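Local coordinates for protein LBCATS-a (Synthetic construct, PDB 5EY5) that probably works as a tryptophan synthase alpha chain, cleaving indole-3-glycerol phosphate to indole and glyceraldehyde-3-phosphate, and here binds sn-glycerol-3-phosphate, at residues V115-L126 against L139-L150. Numbering follows the deposited sequence.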
loop_
_atom_site.group_PDB
_atom_site.type_symbol
_atom_site.label_atom_id
_atom_site.label_comp_id
_atom_site.label_asym_id
_atom_site.label_seq_id
_atom_site.Cartn_x
_atom_site.Cartn_y
_atom_site.Cartn_z
ATOM N N VAL A 115 5.396 -8.473 -50.662
ATOM C CA VAL A 115 5.535 -9.611 -51.567
ATOM C C VAL A 115 6.003 -9.150 -52.943
ATOM O O VAL A 115 6.794 -9.834 -53.606
ATOM C CB VAL A 115 4.208 -10.392 -51.646
ATOM C CG1 VAL A 115 4.393 -11.674 -52.437
ATOM C CG2 VAL A 115 3.701 -10.698 -50.246
ATOM N N LYS A 116 5.517 -7.994 -53.405
ATOM C CA LYS A 116 5.996 -7.471 -54.684
ATOM C C LYS A 116 7.498 -7.194 -54.633
ATOM O O LYS A 116 8.237 -7.553 -55.556
ATOM C CB LYS A 116 5.226 -6.205 -55.067
ATOM C CG LYS A 116 5.533 -5.689 -56.469
ATOM C CD LYS A 116 4.966 -4.290 -56.705
ATOM C CE LYS A 116 5.322 -3.776 -58.096
ATOM N NZ LYS A 116 4.900 -2.361 -58.313
ATOM N N GLU A 117 7.969 -6.560 -53.560
ATOM C CA GLU A 117 9.401 -6.328 -53.422
ATOM C C GLU A 117 10.168 -7.640 -53.285
ATOM O O GLU A 117 11.311 -7.739 -53.752
ATOM C CB GLU A 117 9.680 -5.419 -52.227
ATOM C CG GLU A 117 11.154 -5.204 -51.948
ATOM C CD GLU A 117 11.778 -4.137 -52.837
ATOM O OE1 GLU A 117 12.459 -3.239 -52.295
ATOM O OE2 GLU A 117 11.585 -4.191 -54.071
ATOM N N CYS A 118 9.565 -8.656 -52.660
ATOM C CA CYS A 118 10.205 -9.967 -52.622
ATOM C C CYS A 118 10.470 -10.479 -54.025
ATOM O O CYS A 118 11.581 -10.925 -54.335
ATOM C CB CYS A 118 9.341 -10.972 -51.857
ATOM S SG CYS A 118 9.492 -10.847 -50.077
ATOM N N ALA A 119 9.453 -10.425 -54.890
ATOM C CA ALA A 119 9.588 -10.971 -56.233
ATOM C C ALA A 119 10.585 -10.174 -57.056
ATOM O O ALA A 119 11.308 -10.747 -57.874
ATOM C CB ALA A 119 8.228 -11.011 -56.930
ATOM N N GLU A 120 10.658 -8.864 -56.841
ATOM C CA GLU A 120 11.562 -8.066 -57.660
ATOM C C GLU A 120 13.001 -8.178 -57.172
ATOM O O GLU A 120 13.937 -8.169 -57.980
ATOM C CB GLU A 120 11.107 -6.606 -57.686
ATOM C CG GLU A 120 9.651 -6.431 -58.070
ATOM C CD GLU A 120 9.307 -4.995 -58.400
ATOM O OE1 GLU A 120 9.020 -4.707 -59.581
ATOM O OE2 GLU A 120 9.336 -4.154 -57.479
ATOM N N ALA A 121 13.198 -8.276 -55.862
ATOM C CA ALA A 121 14.552 -8.413 -55.337
ATOM C C ALA A 121 15.116 -9.811 -55.571
ATOM O O ALA A 121 16.321 -9.962 -55.801
ATOM C CB ALA A 121 14.578 -8.080 -53.851
ATOM N N GLY A 122 14.277 -10.838 -55.511
ATOM C CA GLY A 122 14.746 -12.187 -55.754
ATOM C C GLY A 122 14.658 -13.046 -54.510
ATOM O O GLY A 122 15.538 -13.874 -54.254
ATOM N N VAL A 123 13.603 -12.844 -53.721
ATOM C CA VAL A 123 13.348 -13.630 -52.515
ATOM C C VAL A 123 12.317 -14.686 -52.866
ATOM O O VAL A 123 11.210 -14.361 -53.302
ATOM C CB VAL A 123 12.843 -12.761 -51.356
ATOM C CG1 VAL A 123 12.301 -13.665 -50.221
ATOM C CG2 VAL A 123 13.947 -11.846 -50.838
ATOM N N ASP A 124 12.655 -15.945 -52.639
ATOM C CA ASP A 124 11.830 -17.020 -53.166
ATOM C C ASP A 124 10.765 -17.504 -52.199
ATOM O O ASP A 124 9.763 -18.070 -52.642
ATOM C CB ASP A 124 12.747 -18.163 -53.592
ATOM C CG ASP A 124 13.848 -17.675 -54.534
ATOM O OD1 ASP A 124 15.025 -17.612 -54.115
ATOM O OD2 ASP A 124 13.514 -17.305 -55.680
ATOM N N GLY A 125 10.940 -17.297 -50.901
ATOM C CA GLY A 125 10.000 -17.866 -49.961
ATOM C C GLY A 125 9.969 -17.091 -48.664
ATOM O O GLY A 125 10.843 -16.268 -48.371
ATOM N N LEU A 126 8.921 -17.360 -47.893
ATOM C CA LEU A 126 8.622 -16.634 -46.672
ATOM C C LEU A 126 8.300 -17.630 -45.578
ATOM O O LEU A 126 7.527 -18.568 -45.796
ATOM C CB LEU A 126 7.437 -15.686 -46.855
ATOM C CG LEU A 126 7.620 -14.597 -47.908
ATOM C CD1 LEU A 126 6.446 -13.629 -47.870
ATOM C CD2 LEU A 126 8.943 -13.858 -47.687
ATOM N N LEU A 139 -1.636 -12.442 -46.861
ATOM C CA LEU A 139 -0.273 -12.709 -47.313
ATOM C C LEU A 139 -0.245 -13.841 -48.337
ATOM O O LEU A 139 0.503 -13.783 -49.321
ATOM C CB LEU A 139 0.626 -13.032 -46.115
ATOM C CG LEU A 139 2.118 -13.274 -46.430
ATOM C CD1 LEU A 139 2.747 -12.073 -47.098
ATOM C CD2 LEU A 139 2.923 -13.655 -45.185
ATOM N N ALA A 140 -1.065 -14.874 -48.128
ATOM C CA ALA A 140 -1.055 -16.036 -49.013
ATOM C C ALA A 140 -1.524 -15.687 -50.419
ATOM O O ALA A 140 -1.000 -16.229 -51.398
ATOM C CB ALA A 140 -1.927 -17.145 -48.425
ATOM N N ALA A 141 -2.507 -14.797 -50.550
ATOM C CA ALA A 141 -2.972 -14.438 -51.886
ATOM C C ALA A 141 -1.946 -13.574 -52.616
ATOM O O ALA A 141 -1.738 -13.730 -53.823
ATOM C CB ALA A 141 -4.323 -13.731 -51.800
ATOM N N ALA A 142 -1.290 -12.657 -51.904
ATOM C CA ALA A 142 -0.219 -11.885 -52.520
ATOM C C ALA A 142 0.949 -12.782 -52.909
ATOM O O ALA A 142 1.521 -12.636 -53.997
ATOM C CB ALA A 142 0.241 -10.779 -51.571
ATOM N N ALA A 143 1.331 -13.707 -52.026
ATOM C CA ALA A 143 2.401 -14.639 -52.358
ATOM C C ALA A 143 2.061 -15.420 -53.614
ATOM O O ALA A 143 2.904 -15.585 -54.500
ATOM C CB ALA A 143 2.667 -15.597 -51.197
ATOM N N GLU A 144 0.824 -15.927 -53.698
ATOM C CA GLU A 144 0.410 -16.681 -54.877
ATOM C C GLU A 144 0.436 -15.798 -56.116
ATOM O O GLU A 144 0.898 -16.217 -57.182
ATOM C CB GLU A 144 -0.985 -17.270 -54.658
ATOM N N LYS A 145 -0.033 -14.558 -55.983
ATOM C CA LYS A 145 0.005 -13.613 -57.091
ATOM C C LYS A 145 1.421 -13.425 -57.635
ATOM O O LYS A 145 1.602 -13.266 -58.846
ATOM C CB LYS A 145 -0.587 -12.276 -56.634
ATOM C CG LYS A 145 -0.925 -11.313 -57.756
ATOM C CD LYS A 145 -1.320 -9.947 -57.212
ATOM C CE LYS A 145 -1.567 -8.961 -58.349
ATOM N NZ LYS A 145 -2.110 -7.655 -57.863
ATOM N N TYR A 146 2.440 -13.457 -56.777
ATOM C CA TYR A 146 3.789 -13.107 -57.208
ATOM C C TYR A 146 4.751 -14.290 -57.202
ATOM O O TYR A 146 5.956 -14.093 -57.384
ATOM C CB TYR A 146 4.335 -11.966 -56.348
ATOM C CG TYR A 146 3.544 -10.690 -56.518
ATOM C CD1 TYR A 146 2.446 -10.414 -55.709
ATOM C CD2 TYR A 146 3.877 -9.773 -57.504
ATOM C CE1 TYR A 146 1.712 -9.252 -55.871
ATOM C CE2 TYR A 146 3.150 -8.613 -57.674
ATOM C CZ TYR A 146 2.070 -8.354 -56.859
ATOM O OH TYR A 146 1.351 -7.192 -57.039
ATOM N N GLY A 147 4.254 -15.511 -57.028
ATOM C CA GLY A 147 5.131 -16.661 -57.119
ATOM C C GLY A 147 6.082 -16.822 -55.958
ATOM O O GLY A 147 7.139 -17.437 -56.115
ATOM N N VAL A 148 5.734 -16.289 -54.793
ATOM C CA VAL A 148 6.550 -16.397 -53.596
ATOM C C VAL A 148 5.965 -17.487 -52.712
ATOM O O VAL A 148 4.768 -17.465 -52.400
ATOM C CB VAL A 148 6.599 -15.061 -52.847
ATOM C CG1 VAL A 148 7.309 -15.247 -51.492
ATOM C CG2 VAL A 148 7.253 -14.009 -53.728
ATOM N N ASP A 149 6.798 -18.438 -52.308
ATOM C CA ASP A 149 6.312 -19.538 -51.489
ATOM C C ASP A 149 6.113 -19.089 -50.047
ATOM O O ASP A 149 6.864 -18.264 -49.518
ATOM C CB ASP A 149 7.273 -20.726 -51.533
ATOM C CG ASP A 149 7.286 -21.423 -52.899
ATOM O OD1 ASP A 149 8.281 -22.113 -53.194
ATOM O OD2 ASP A 149 6.312 -21.283 -53.673
ATOM N N LEU A 150 5.086 -19.634 -49.423
ATOM C CA LEU A 150 4.766 -19.369 -48.029
ATOM C C LEU A 150 4.952 -20.682 -47.277
ATOM O O LEU A 150 4.154 -21.614 -47.431
ATOM C CB LEU A 150 3.344 -18.826 -47.907
ATOM C CG LEU A 150 2.984 -18.014 -46.672
ATOM C CD1 LEU A 150 1.518 -17.619 -46.737
ATOM C CD2 LEU A 150 3.282 -18.806 -45.418
#
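Two donors grip the carbonyl oxygen of Asp-124: the backbone N of Asp-149, 3.0 Å from Asp-124 O in a nearly straight bond (165° at the hydrogen), and the side-chain amide of Asn-2. Two residues further on, Leu-126 N reaches Asp-149 O at 2.8 Å in a more bent bond, while Gly-125 CA brings a C-H to the same oxygen, 3.2 Å from Asp-149 O. How parallel strands join beneath their helices in a TIM barrel is well illustrated here: 125-127 and 149-154 are adjacent strands, linked by a beta-alpha-beta crossover through helix 137-146, and helices 115-121 and 139-146 pack outside them at -29°, with axes 9.3 Å apart. Val-115 is the knob, set among Leu-139, Ala-142, Ala-143 and Tyr-146. Its CG2 meets Leu-139 CD1 at 3.6 Å; CG1, anti to the backbone N (chi1 -173°), rests against Ala-143 CA. Val-148 is wedged between helix 115-121 and the strand, its CG1 3.7 Å from Leu-126 CG and its CG2 against Val-115 CG1 and Cys-118 CB. Toward the surface, Lys-116 lies over one face of the Tyr-146 ring in a CH-pi contact, CA 4.3 Å from the ring centroid; CB and CG pass near CE2 before the extended chain runs on.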